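Local structure of dihydrodipicolinate synthase (Bacillus clausii KSM-K16, 3E96) at residues L12-G17 and I47-P52; I18-F23 and G54-F59; E65-E70 and I96-A101; I112-H117 and A127-I132; P139-F144 and G165-I170. The protein probably catalyses the condensation of pyruvate with aspartate semialdehyde to 4-hydroxy-tetrahydrodipicolinate, a step of lysine biosynthesis. One frame throughout, in Å; residues are numbered along the deposited sequence.

Interaction 1 (L12-G17 and I47-P52)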
# COMPACT_ATOMS: atom_id res chain seq x y z
N LEU B 12 10.63 -19.43 16.10
CA LEU B 12 9.61 -18.84 15.24
C LEU B 12 8.74 -19.88 14.53
O LEU B 12 7.76 -19.53 13.87
CB LEU B 12 10.27 -17.92 14.20
CG LEU B 12 10.83 -16.62 14.77
CD1 LEU B 12 11.72 -15.94 13.75
CD2 LEU B 12 9.67 -15.71 15.19
N GLU B 13 9.12 -21.15 14.65
CA GLU B 13 8.35 -22.23 14.04
C GLU B 13 7.24 -22.61 15.02
O GLU B 13 7.29 -23.64 15.69
CB GLU B 13 9.26 -23.43 13.75
CG GLU B 13 10.41 -23.08 12.82
CD GLU B 13 11.27 -24.28 12.45
OE1 GLU B 13 11.40 -25.19 13.29
OE2 GLU B 13 11.81 -24.29 11.33
N THR B 14 6.24 -21.74 15.08
CA THR B 14 5.11 -21.91 15.98
C THR B 14 4.05 -20.92 15.50
O THR B 14 4.10 -20.48 14.35
CB THR B 14 5.54 -21.57 17.43
OG1 THR B 14 4.44 -21.79 18.33
CG2 THR B 14 5.99 -20.11 17.53
N ILE B 15 3.10 -20.58 16.36
CA ILE B 15 2.06 -19.63 15.99
C ILE B 15 2.54 -18.20 16.25
O ILE B 15 3.02 -17.89 17.35
CB ILE B 15 0.77 -19.82 16.83
CG1 ILE B 15 0.14 -21.19 16.55
CG2 ILE B 15 -0.23 -18.70 16.53
CD1 ILE B 15 -0.92 -21.58 17.58
N SER B 16 2.43 -17.33 15.25
CA SER B 16 2.79 -15.93 15.42
C SER B 16 1.46 -15.20 15.53
O SER B 16 0.75 -15.05 14.54
CB SER B 16 3.57 -15.40 14.21
OG SER B 16 4.92 -15.82 14.24
N GLY B 17 1.12 -14.79 16.75
CA GLY B 17 -0.14 -14.09 16.97
C GLY B 17 -0.02 -12.63 16.59
O GLY B 17 0.92 -11.96 17.01
N ILE B 47 0.36 -18.79 23.18
CA ILE B 47 1.04 -18.16 22.04
C ILE B 47 2.37 -17.58 22.52
O ILE B 47 2.41 -16.77 23.45
CB ILE B 47 0.18 -17.05 21.41
CG1 ILE B 47 -1.24 -17.57 21.16
CG2 ILE B 47 0.79 -16.59 20.10
CD1 ILE B 47 -1.31 -18.83 20.32
N ASP B 48 3.46 -18.00 21.88
CA ASP B 48 4.80 -17.57 22.28
C ASP B 48 5.48 -16.55 21.37
O ASP B 48 6.64 -16.20 21.60
CB ASP B 48 5.70 -18.80 22.44
CG ASP B 48 5.06 -19.89 23.29
OD1 ASP B 48 4.43 -19.55 24.32
OD2 ASP B 48 5.17 -21.08 22.94
N VAL B 49 4.78 -16.09 20.35
CA VAL B 49 5.31 -15.08 19.44
C VAL B 49 4.17 -14.10 19.17
O VAL B 49 3.07 -14.50 18.78
CB VAL B 49 5.76 -15.69 18.08
CG1 VAL B 49 6.25 -14.57 17.16
CG2 VAL B 49 6.87 -16.71 18.31
N ILE B 50 4.42 -12.82 19.41
CA ILE B 50 3.40 -11.81 19.18
C ILE B 50 4.00 -10.78 18.23
O ILE B 50 5.18 -10.42 18.34
CB ILE B 50 2.94 -11.17 20.51
CG1 ILE B 50 1.70 -10.29 20.25
CG2 ILE B 50 4.07 -10.38 21.16
CD1 ILE B 50 0.99 -9.82 21.50
N VAL B 51 3.18 -10.30 17.30
CA VAL B 51 3.66 -9.38 16.28
C VAL B 51 2.96 -8.02 16.23
O VAL B 51 2.05 -7.81 15.43
CB VAL B 51 3.54 -10.04 14.89
CG1 VAL B 51 4.24 -9.20 13.83
CG2 VAL B 51 4.13 -11.44 14.93
N PRO B 52 3.38 -7.08 17.09
CA PRO B 52 2.75 -5.76 17.06
C PRO B 52 3.05 -5.11 15.71
O PRO B 52 4.05 -5.44 15.07
CB PRO B 52 3.41 -5.02 18.23
CG PRO B 52 4.77 -5.69 18.32
CD PRO B 52 4.42 -7.15 18.13
O HOH W 1 3.15 -19.54 19.56
O HOH W 2 6.39 -22.05 20.80

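Interaction 2 (I18-F23 and G54-F59)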
# COMPACT_ATOMS: atom_id res chain seq x y z
N ILE B 18 -0.97 -12.14 15.80
CA ILE B 18 -0.97 -10.75 15.37
C ILE B 18 -2.09 -10.06 16.11
O ILE B 18 -3.26 -10.26 15.80
CB ILE B 18 -1.24 -10.61 13.85
CG1 ILE B 18 -0.54 -11.73 13.07
CG2 ILE B 18 -0.77 -9.24 13.37
CD1 ILE B 18 0.95 -11.80 13.26
N PRO B 19 -1.75 -9.21 17.09
CA PRO B 19 -2.76 -8.51 17.88
C PRO B 19 -3.44 -7.36 17.17
O PRO B 19 -2.84 -6.70 16.32
CB PRO B 19 -1.95 -8.01 19.08
CG PRO B 19 -0.65 -7.60 18.41
CD PRO B 19 -0.39 -8.76 17.44
N ILE B 20 -4.70 -7.13 17.51
CA ILE B 20 -5.43 -6.01 16.96
C ILE B 20 -4.96 -4.79 17.75
O ILE B 20 -4.35 -4.93 18.81
CB ILE B 20 -6.95 -6.12 17.20
CG1 ILE B 20 -7.20 -6.31 18.71
CG2 ILE B 20 -7.53 -7.26 16.40
CD1 ILE B 20 -8.60 -5.90 19.16
N THR B 21 -5.25 -3.61 17.23
CA THR B 21 -4.95 -2.37 17.94
C THR B 21 -6.34 -1.81 18.24
O THR B 21 -7.03 -1.31 17.34
CB THR B 21 -4.18 -1.34 17.08
OG1 THR B 21 -2.94 -1.91 16.64
CG2 THR B 21 -3.90 -0.08 17.90
N PRO B 22 -6.80 -1.93 19.49
CA PRO B 22 -8.12 -1.43 19.86
C PRO B 22 -8.23 0.08 19.64
O PRO B 22 -7.39 0.84 20.13
CB PRO B 22 -8.24 -1.79 21.35
CG PRO B 22 -7.33 -2.98 21.49
CD PRO B 22 -6.14 -2.58 20.64
N PHE B 23 -9.26 0.51 18.91
CA PHE B 23 -9.47 1.94 18.67
C PHE B 23 -10.82 2.34 19.24
O PHE B 23 -11.80 1.61 19.08
CB PHE B 23 -9.47 2.26 17.17
CG PHE B 23 -8.17 1.98 16.47
CD1 PHE B 23 -6.98 2.54 16.92
CD2 PHE B 23 -8.14 1.18 15.33
CE1 PHE B 23 -5.78 2.32 16.24
CE2 PHE B 23 -6.95 0.95 14.64
CZ PHE B 23 -5.77 1.52 15.09
N GLY B 54 1.49 -5.53 13.01
CA GLY B 54 1.25 -6.48 11.94
C GLY B 54 0.05 -5.94 11.18
O GLY B 54 -0.50 -4.91 11.56
N ASN B 55 -0.38 -6.60 10.12
CA ASN B 55 -1.52 -6.07 9.39
C ASN B 55 -2.83 -6.23 10.15
O ASN B 55 -3.74 -5.43 9.97
CB ASN B 55 -1.59 -6.68 7.99
CG ASN B 55 -0.79 -5.87 6.98
OD1 ASN B 55 -0.15 -6.42 6.09
ND2 ASN B 55 -0.84 -4.54 7.11
N THR B 56 -2.92 -7.24 11.01
CA THR B 56 -4.12 -7.45 11.80
C THR B 56 -4.20 -6.31 12.82
O THR B 56 -5.27 -5.97 13.31
CB THR B 56 -4.07 -8.79 12.57
OG1 THR B 56 -3.74 -9.85 11.66
CG2 THR B 56 -5.43 -9.09 13.20
N SER B 57 -3.04 -5.72 13.11
CA SER B 57 -2.93 -4.60 14.05
C SER B 57 -3.28 -3.28 13.36
O SER B 57 -3.24 -2.22 14.00
CB SER B 57 -1.49 -4.48 14.56
OG SER B 57 -0.92 -5.74 14.85
N GLU B 58 -3.61 -3.35 12.07
CA GLU B 58 -3.94 -2.17 11.27
C GLU B 58 -2.76 -1.19 11.26
O GLU B 58 -2.92 0.02 11.43
CB GLU B 58 -5.21 -1.50 11.79
CG GLU B 58 -6.46 -2.33 11.52
CD GLU B 58 -7.71 -1.71 12.10
OE1 GLU B 58 -8.30 -0.82 11.45
OE2 GLU B 58 -8.09 -2.10 13.23
N PHE B 59 -1.58 -1.75 11.04
CA PHE B 59 -0.33 -0.99 10.97
C PHE B 59 -0.41 0.28 10.12
O PHE B 59 -0.01 1.36 10.57
CB PHE B 59 0.76 -1.91 10.42
CG PHE B 59 2.06 -1.22 10.12
CD1 PHE B 59 2.81 -0.65 11.14
CD2 PHE B 59 2.54 -1.16 8.82
CE1 PHE B 59 4.03 -0.04 10.87
CE2 PHE B 59 3.75 -0.55 8.54
CZ PHE B 59 4.50 0.01 9.57
O HOH W 3 -6.46 -3.76 14.68

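Interaction 3 (E65-E70 and I96-A101)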
# COMPACT_ATOMS: atom_id res chain seq x y z
N GLU B 65 4.55 7.43 14.96
CA GLU B 65 4.72 7.49 16.40
C GLU B 65 3.84 6.46 17.11
O GLU B 65 4.26 5.87 18.11
CB GLU B 65 4.40 8.91 16.90
CG GLU B 65 4.58 9.12 18.41
CD GLU B 65 5.95 8.70 18.91
OE1 GLU B 65 6.96 8.97 18.22
OE2 GLU B 65 6.02 8.10 20.01
N GLU B 66 2.63 6.25 16.62
CA GLU B 66 1.75 5.26 17.23
C GLU B 66 2.30 3.86 17.02
O GLU B 66 2.17 2.99 17.88
CB GLU B 66 0.34 5.34 16.63
CG GLU B 66 -0.46 6.55 17.07
CD GLU B 66 -1.84 6.56 16.44
OE1 GLU B 66 -1.94 6.35 15.22
OE2 GLU B 66 -2.83 6.78 17.17
N ALA B 67 2.93 3.63 15.86
CA ALA B 67 3.51 2.33 15.56
C ALA B 67 4.65 2.05 16.54
O ALA B 67 4.75 0.96 17.09
CB ALA B 67 4.03 2.30 14.13
N LYS B 68 5.51 3.05 16.75
CA LYS B 68 6.63 2.89 17.67
C LYS B 68 6.13 2.63 19.08
O LYS B 68 6.63 1.74 19.77
CB LYS B 68 7.50 4.15 17.67
CG LYS B 68 8.24 4.41 16.37
CD LYS B 68 8.98 5.74 16.42
CE LYS B 68 9.73 6.00 15.12
NZ LYS B 68 10.37 7.36 15.10
N GLU B 69 5.14 3.41 19.51
CA GLU B 69 4.58 3.26 20.84
C GLU B 69 3.94 1.88 21.02
O GLU B 69 4.02 1.29 22.10
CB GLU B 69 3.54 4.35 21.11
CG GLU B 69 2.86 4.31 22.48
CD GLU B 69 3.81 4.60 23.64
OE1 GLU B 69 4.93 5.11 23.38
OE2 GLU B 69 3.44 4.32 24.80
N GLU B 70 3.30 1.36 19.98
CA GLU B 70 2.68 0.05 20.11
C GLU B 70 3.75 -1.00 20.40
O GLU B 70 3.54 -1.90 21.22
CB GLU B 70 1.89 -0.33 18.85
CG GLU B 70 1.29 -1.74 18.93
CD GLU B 70 0.20 -1.98 17.90
OE1 GLU B 70 -0.84 -1.30 17.98
OE2 GLU B 70 0.39 -2.85 17.02
N ILE B 96 13.96 1.53 8.40
CA ILE B 96 15.14 1.43 9.24
C ILE B 96 14.93 2.20 10.55
O ILE B 96 15.37 1.76 11.61
CB ILE B 96 16.39 1.95 8.50
CG1 ILE B 96 16.69 1.03 7.31
CG2 ILE B 96 17.59 2.01 9.45
CD1 ILE B 96 17.73 1.57 6.35
N GLU B 97 14.24 3.34 10.46
CA GLU B 97 13.96 4.14 11.65
C GLU B 97 13.05 3.35 12.59
O GLU B 97 13.30 3.28 13.80
CB GLU B 97 13.25 5.45 11.25
CG GLU B 97 12.92 6.35 12.44
CD GLU B 97 12.21 7.63 12.02
OE1 GLU B 97 12.71 8.32 11.10
OE2 GLU B 97 11.16 7.96 12.61
N LEU B 98 12.00 2.75 12.04
CA LEU B 98 11.08 1.95 12.83
C LEU B 98 11.79 0.73 13.41
O LEU B 98 11.55 0.34 14.55
CB LEU B 98 9.89 1.49 11.98
CG LEU B 98 8.82 2.53 11.61
CD1 LEU B 98 7.92 1.94 10.53
CD2 LEU B 98 8.00 2.89 12.84
N GLY B 99 12.67 0.13 12.61
CA GLY B 99 13.40 -1.04 13.06
C GLY B 99 14.33 -0.73 14.22
O GLY B 99 14.39 -1.46 15.21
N ASN B 100 15.08 0.37 14.10
CA ASN B 100 15.99 0.78 15.15
C ASN B 100 15.22 1.14 16.42
O ASN B 100 15.70 0.94 17.54
CB ASN B 100 16.85 1.95 14.68
CG ASN B 100 18.03 1.51 13.85
OD1 ASN B 100 18.49 2.22 12.95
ND2 ASN B 100 18.55 0.33 14.16
N ALA B 101 14.01 1.67 16.24
CA ALA B 101 13.16 2.04 17.38
C ALA B 101 12.71 0.77 18.11
O ALA B 101 12.73 0.71 19.34
CB ALA B 101 11.95 2.83 16.90

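Interaction 4 (I112-H117 and A127-I132)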
# COMPACT_ATOMS: atom_id res chain seq x y z
N ILE B 112 9.50 -7.29 8.19
CA ILE B 112 9.41 -6.26 7.17
C ILE B 112 8.21 -6.55 6.28
O ILE B 112 8.17 -7.58 5.59
CB ILE B 112 10.68 -6.23 6.29
CG1 ILE B 112 11.93 -6.19 7.18
CG2 ILE B 112 10.65 -4.99 5.40
CD1 ILE B 112 13.24 -6.27 6.39
N HIS B 113 7.23 -5.66 6.32
CA HIS B 113 6.03 -5.80 5.50
C HIS B 113 6.43 -5.77 4.04
O HIS B 113 7.51 -5.30 3.69
CB HIS B 113 5.06 -4.64 5.74
CG HIS B 113 4.25 -4.78 6.99
ND1 HIS B 113 3.15 -5.60 7.08
CD2 HIS B 113 4.39 -4.21 8.21
CE1 HIS B 113 2.65 -5.54 8.30
NE2 HIS B 113 3.39 -4.70 9.01
N MET B 114 5.56 -6.29 3.18
CA MET B 114 5.81 -6.25 1.75
C MET B 114 5.70 -4.76 1.43
O MET B 114 4.79 -4.09 1.91
CB MET B 114 4.72 -7.03 1.00
CG MET B 114 4.96 -7.17 -0.50
SD MET B 114 6.28 -8.36 -0.89
CE MET B 114 6.70 -7.85 -2.67
N PRO B 115 6.63 -4.22 0.63
CA PRO B 115 6.52 -2.79 0.31
C PRO B 115 5.17 -2.48 -0.35
O PRO B 115 4.67 -3.27 -1.15
CB PRO B 115 7.71 -2.54 -0.61
CG PRO B 115 7.97 -3.90 -1.24
CD PRO B 115 7.77 -4.83 -0.06
N ILE B 116 4.57 -1.33 -0.02
CA ILE B 116 3.29 -0.98 -0.60
C ILE B 116 3.36 -0.10 -1.85
O ILE B 116 2.33 0.34 -2.35
CB ILE B 116 2.34 -0.31 0.45
CG1 ILE B 116 3.10 0.73 1.28
CG2 ILE B 116 1.74 -1.38 1.35
CD1 ILE B 116 3.55 1.95 0.50
N HIS B 117 4.57 0.14 -2.35
CA HIS B 117 4.73 0.96 -3.55
C HIS B 117 3.94 0.35 -4.70
O HIS B 117 3.98 -0.87 -4.90
CB HIS B 117 6.21 1.04 -3.95
CG HIS B 117 7.14 1.40 -2.83
ND1 HIS B 117 7.23 0.67 -1.67
CD2 HIS B 117 8.05 2.40 -2.72
CE1 HIS B 117 8.16 1.19 -0.89
NE2 HIS B 117 8.67 2.24 -1.51
N ALA B 127 16.51 -5.77 -3.35
CA ALA B 127 17.30 -4.68 -2.80
C ALA B 127 16.59 -4.03 -1.61
O ALA B 127 17.21 -3.70 -0.61
CB ALA B 127 17.57 -3.63 -3.88
N TYR B 128 15.27 -3.86 -1.74
CA TYR B 128 14.49 -3.25 -0.67
C TYR B 128 14.70 -4.00 0.65
O TYR B 128 15.10 -3.41 1.65
CB TYR B 128 13.00 -3.27 -1.02
CG TYR B 128 12.11 -2.69 0.06
CD1 TYR B 128 12.03 -1.32 0.26
CD2 TYR B 128 11.39 -3.53 0.91
CE1 TYR B 128 11.24 -0.78 1.29
CE2 TYR B 128 10.61 -3.01 1.94
CZ TYR B 128 10.54 -1.64 2.12
OH TYR B 128 9.77 -1.14 3.14
N PHE B 129 14.44 -5.30 0.64
CA PHE B 129 14.61 -6.11 1.84
C PHE B 129 16.07 -6.19 2.28
O PHE B 129 16.38 -6.04 3.46
CB PHE B 129 14.06 -7.52 1.61
CG PHE B 129 12.55 -7.59 1.55
CD1 PHE B 129 11.78 -7.09 2.60
CD2 PHE B 129 11.91 -8.18 0.47
CE1 PHE B 129 10.38 -7.18 2.57
CE2 PHE B 129 10.52 -8.27 0.42
CZ PHE B 129 9.76 -7.77 1.48
N ARG B 130 16.96 -6.42 1.32
CA ARG B 130 18.38 -6.53 1.65
C ARG B 130 18.91 -5.27 2.34
O ARG B 130 19.57 -5.37 3.37
CB ARG B 130 19.20 -6.78 0.39
CG ARG B 130 20.69 -6.93 0.65
CD ARG B 130 21.47 -6.59 -0.59
NE ARG B 130 21.15 -5.24 -1.04
CZ ARG B 130 21.49 -4.74 -2.22
NH1 ARG B 130 22.17 -5.49 -3.09
NH2 ARG B 130 21.15 -3.50 -2.55
N ASP B 131 18.61 -4.10 1.78
CA ASP B 131 19.09 -2.85 2.35
C ASP B 131 18.65 -2.65 3.79
O ASP B 131 19.44 -2.22 4.64
CB ASP B 131 18.62 -1.65 1.52
CG ASP B 131 19.30 -1.57 0.16
OD1 ASP B 131 20.31 -2.27 -0.05
OD2 ASP B 131 18.82 -0.78 -0.69
N ILE B 132 17.39 -2.96 4.08
CA ILE B 132 16.86 -2.81 5.43
C ILE B 132 17.49 -3.80 6.40
O ILE B 132 17.87 -3.43 7.52
CB ILE B 132 15.33 -3.00 5.43
CG1 ILE B 132 14.68 -1.86 4.63
CG2 ILE B 132 14.80 -3.05 6.87
CD1 ILE B 132 13.20 -2.08 4.33
O HOH W 4 7.57 -2.62 3.74

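Interaction 5 (P139-F144 and G165-I170)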
# COMPACT_ATOMS: atom_id res chain seq x y z
N PRO B 139 17.73 -9.46 13.86
CA PRO B 139 16.91 -10.55 13.32
C PRO B 139 15.70 -10.00 12.57
O PRO B 139 14.95 -9.18 13.09
CB PRO B 139 16.53 -11.35 14.56
CG PRO B 139 17.77 -11.21 15.40
CD PRO B 139 18.06 -9.73 15.28
N SER B 140 15.52 -10.47 11.33
CA SER B 140 14.43 -9.99 10.49
C SER B 140 13.66 -11.08 9.78
O SER B 140 14.21 -12.13 9.43
CB SER B 140 14.97 -9.04 9.41
OG SER B 140 15.79 -8.02 9.95
N LEU B 141 12.37 -10.83 9.57
CA LEU B 141 11.51 -11.73 8.82
C LEU B 141 10.97 -10.85 7.70
O LEU B 141 10.93 -9.62 7.83
CB LEU B 141 10.32 -12.23 9.64
CG LEU B 141 10.56 -13.22 10.78
CD1 LEU B 141 11.07 -12.48 12.01
CD2 LEU B 141 9.26 -13.93 11.10
N VAL B 142 10.56 -11.47 6.59
CA VAL B 142 9.98 -10.71 5.49
C VAL B 142 8.61 -11.29 5.18
O VAL B 142 8.40 -12.51 5.26
CB VAL B 142 10.86 -10.78 4.21
CG1 VAL B 142 12.24 -10.19 4.49
CG2 VAL B 142 10.96 -12.20 3.73
N TYR B 143 7.66 -10.41 4.87
CA TYR B 143 6.30 -10.82 4.53
C TYR B 143 6.27 -10.76 3.00
O TYR B 143 6.26 -9.68 2.41
CB TYR B 143 5.27 -9.85 5.12
CG TYR B 143 3.87 -10.45 5.18
CD1 TYR B 143 3.51 -11.31 6.22
CD2 TYR B 143 2.94 -10.20 4.18
CE1 TYR B 143 2.24 -11.90 6.26
CE2 TYR B 143 1.67 -10.78 4.21
CZ TYR B 143 1.33 -11.63 5.25
OH TYR B 143 0.08 -12.22 5.28
N PHE B 144 6.24 -11.93 2.38
CA PHE B 144 6.28 -12.08 0.92
C PHE B 144 4.89 -12.44 0.41
O PHE B 144 4.44 -13.57 0.59
CB PHE B 144 7.28 -13.19 0.60
CG PHE B 144 7.83 -13.15 -0.79
CD1 PHE B 144 8.79 -12.21 -1.14
CD2 PHE B 144 7.42 -14.07 -1.74
CE1 PHE B 144 9.33 -12.18 -2.42
CE2 PHE B 144 7.95 -14.06 -3.03
CZ PHE B 144 8.91 -13.11 -3.37
N GLY B 165 13.51 -15.70 9.01
CA GLY B 165 12.27 -16.32 8.61
C GLY B 165 11.54 -15.61 7.50
O GLY B 165 11.80 -14.44 7.20
N VAL B 166 10.61 -16.33 6.88
CA VAL B 166 9.82 -15.77 5.81
C VAL B 166 8.36 -16.12 6.04
O VAL B 166 8.01 -17.28 6.24
CB VAL B 166 10.22 -16.37 4.44
CG1 VAL B 166 9.25 -15.90 3.36
CG2 VAL B 166 11.65 -15.96 4.08
N LYS B 167 7.50 -15.10 6.05
CA LYS B 167 6.08 -15.34 6.20
C LYS B 167 5.62 -15.34 4.75
O LYS B 167 5.42 -14.29 4.14
CB LYS B 167 5.41 -14.21 6.99
CG LYS B 167 5.71 -14.29 8.48
CD LYS B 167 4.97 -13.23 9.28
CE LYS B 167 5.15 -13.45 10.77
NZ LYS B 167 4.40 -12.45 11.57
N TYR B 168 5.53 -16.54 4.18
CA TYR B 168 5.13 -16.71 2.79
C TYR B 168 3.62 -16.53 2.72
O TYR B 168 2.87 -17.29 3.34
CB TYR B 168 5.52 -18.10 2.30
CG TYR B 168 5.60 -18.18 0.79
CD1 TYR B 168 6.72 -17.71 0.11
CD2 TYR B 168 4.54 -18.71 0.05
CE1 TYR B 168 6.79 -17.76 -1.28
CE2 TYR B 168 4.59 -18.76 -1.33
CZ TYR B 168 5.71 -18.28 -2.00
OH TYR B 168 5.75 -18.34 -3.38
N ALA B 169 3.17 -15.53 1.96
CA ALA B 169 1.75 -15.23 1.89
C ALA B 169 1.13 -15.29 0.50
O ALA B 169 0.15 -14.60 0.22
CB ALA B 169 1.50 -13.86 2.52
N ILE B 170 1.71 -16.11 -0.37
CA ILE B 170 1.18 -16.32 -1.70
C ILE B 170 0.59 -17.72 -1.61
O ILE B 170 1.32 -18.69 -1.37
CB ILE B 170 2.30 -16.30 -2.77
CG1 ILE B 170 3.01 -14.94 -2.74
CG2 ILE B 170 1.70 -16.56 -4.15
CD1 ILE B 170 4.18 -14.84 -3.70

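Interaction 1 (L12-G17 and I47-P52)
Gly17 and Ile50 pair as neighbours in two short parallel strands, 15-17 and 49-50, and Gly17 uses both its backbone polar atoms on the partner: its N donates to Val49 O at 2.8 Å, while its O accepts from Val51 N. Gly17 O also receives the CA-H of Ile50, with CA 3.3 Å away.

Val49 gives the largest share of the contact. Its two methyls split the work: CG1, anti to the backbone N (chi1 178°), lies 3.4 Å from Ser16 OG and also meets Leu12 CD2, whereas CG2 touches Thr14 CG2 at 3.6 Å. The backbone N of Val49 is buried here with no hydrogen-bonding partner in the model. These are strands one and two of an eight-stranded parallel TIM barrel, joined by helix 32-43 in a beta-alpha-beta crossover. Val49 and Val51 also pack on Val85 of the next strand, 83-88. Val51 CG2 approaches Ser16 CB at 4.1 Å, and the Val51 side chain lies near that of Lys167, the predicted Schiff-base lysine.

Away from this side, Ile15 CD1 and Ile47 CD1 meet at 3.9 Å, and Ile15 continues onto Ala223 and Leu227 of helix 220-231. Ile47 CG2 lies close to both Ile15 O and Gly17 N. Where the strands diverge, water takes over: one molecule donates to Ile15 O and accepts from Asp48 N while hydrogen-bonding Thr14 OG1, and a second links that hydroxyl to Asp48 OD2, to which it donates at 2.6 Å.

Interaction 2 (I18-F23 and G54-F59)
Ile20 and Ser57 bring the two backbones within 4.1 Å, CA to CA, where the irregular segment 18-23 runs past the type I beta turn Asn55-Glu58. Both belong to loops that follow the first and second strands of the TIM barrel, and the turn carries Thr56, predicted to bind pyruvate.

Ser57 is the polar hub. With OG beside its own backbone N (chi1 -41°), the hydroxyl donates to Pro19 O at 2.6 Å, the C=O...OG angle being 161°, and accepts from Gly54 N, just ahead of the turn, so it ties the turn to the neighbouring loop. Ile18 and Thr56 cross at about a right angle in a tight fit, Ile18 CG2 lying 3.4 Å from Thr56 CB. Thr21 OG1 lies 2.7 Å from Ser57 O and is also a partner of Glu70 OE1.

Further along, the Glu58 carboxylate stands steeply to the Phe23 ring, the planes 77° apart, with CD at the ring edge. Lys265 forms a salt bridge with Glu58 OE2. A water donates to that same oxygen and to Thr56 O, and accepts from Thr21 N at 2.8 Å.

Interaction 3 (E65-E70 and I96-A101)
The carboxylate of Glu97 is the flat group in play across this contact: Lys68 NZ meets OE2 on its anti side, 21° out of the carboxylate plane, in a salt bridge of 2.7 Å. It spans two outer helices of the TIM barrel, 64-78 and 92-105, which run side by side in the same sense. The axes of their segments 65-70 and 96-101 approach to 10.1 Å and cross at -26°, close to parallel.

Lys68 reaches over because its chain is stretched out beyond CG, every later torsion near 180°; its aliphatic part spans the gap between the helices and its ammonium reaches the acid. Glu97, equally extended with CG opposite its backbone N (chi1 -180°), comes across it at about a right angle. Under this polar bridge the carbons of the lysine do the packing: CG sits 3.9 Å from Leu98 CD2 and close to the methyl of Ala101, which CD also approaches. The charged pair thus lies at the more exposed side of the contact, while Ala67 and Leu98 lie buried on the inner side. There Ala67 CB touches Leu98 CD2 at 4.2 Å.

Interaction 4 (I112-H117 and A127-I132)
Tyr128 and Phe129 leave the helix on different torsions: CG opposite the backbone N in the first (chi1 178°) turns its ring to Pro115 and His117, while CG opposite the carbonyl carbon in the second (chi1 -72°) brings its ring to Ile112. Pro115 sits against both. Its CB lies over one face of Tyr128, 4.0 Å from the ring centroid in a CH-pi contact, with Ile132 CD1 on the opposite face; its CD touches Phe129 CZ.

Ile112 and Met114 SD meet the Phe129 ring at its edge. Ile112 CG2 lies in its plane, 3.6 Å from CE1, and Met114 SD approaches CZ at 4.3 Å, a Met-aromatic contact. Ile112 slides past Ile132 in the opposite direction, CD1 meeting CG2 at 3.6 Å. Beyond Pro115, the edge of the His117 ring turns toward the face of Tyr128, an offset edge-to-face pair with planes at 73°.

The buried hydroxyl of Tyr128 hydrogen-bonds with Tyr90 O and accepts from a water that also donates to His113 O at 2.7 Å. Ala280 of the second subunit packs against Tyr128. Such docking of a helix onto the strand end and loop that precede it is typical of a TIM-barrel beta-alpha unit, here with Met114 close to the predicted catalytic Tyr143.

Interaction 5 (P139-F144 and G165-I170)
Tyr143 and Lys167, neighbours in register on the parallel strands 140-144 and 163-168, send their side chains to the same face of the sheet and cross there at about a right angle. Tyr143 CD1 rests 3.6 Å from Lys167 CB; Lys167 CD lies at the ring's edge, in its plane, and Lys167 O over one face, toward the rim. At the far end of the ring, Ala169 CB touches CE2 and OH, both at 3.5 Å, and the hydroxyl is hydrogen-bonded to Gly194 O. The lysine chain, extended beyond CG, leads away past Leu141, its CE 4.2 Å from Leu141 CD2.

Val142, Phe144, Val166 and Tyr168 occupy the other face, toward helix 152-157, whose Leu154 meets Val142, Phe144 and Tyr168. The side chains of Phe144 and Tyr168 lie side by side, pointing the same way, their ring planes 28° apart but slid so far that they barely overlap; Phe144 CD2 also meets Ile170 CD1 at 3.9 Å.

Four backbone bonds fix this register, among them Lys167 N to Val142 O at 2.9 Å and Ala169 N to Phe144 O at 2.7 Å. Adjacent strands of the barrel therefore hold the predicted Schiff-base lysine and the predicted proton-transferring tyrosine side by side, consistent with the two acting on one bound substrate.

From the N terminus, interaction 1 pairs the first two barrel strands round helix 32-43, and interaction 2 crosses it, its segments alternating with those of interaction 1 as the loops after those strands meet. Interaction 3 follows in series, closing the excursion through strand 83-88 by joining two outer helices; Thr21 and Glu70 connect it to interaction 2. Interaction 4 then closes a short loop, 112-117 onto helix 122-136, and interaction 5 closes the beta-alpha-beta unit of strands 140-144 and 163-168. Backbone bonds from Ile112 to Leu141 and Tyr143 join these last two. None nests within another. Across the barrel, Val51, Ser16 and Ile18 reach Lys167, bringing interactions 1, 2 and 5 together around the predicted active site.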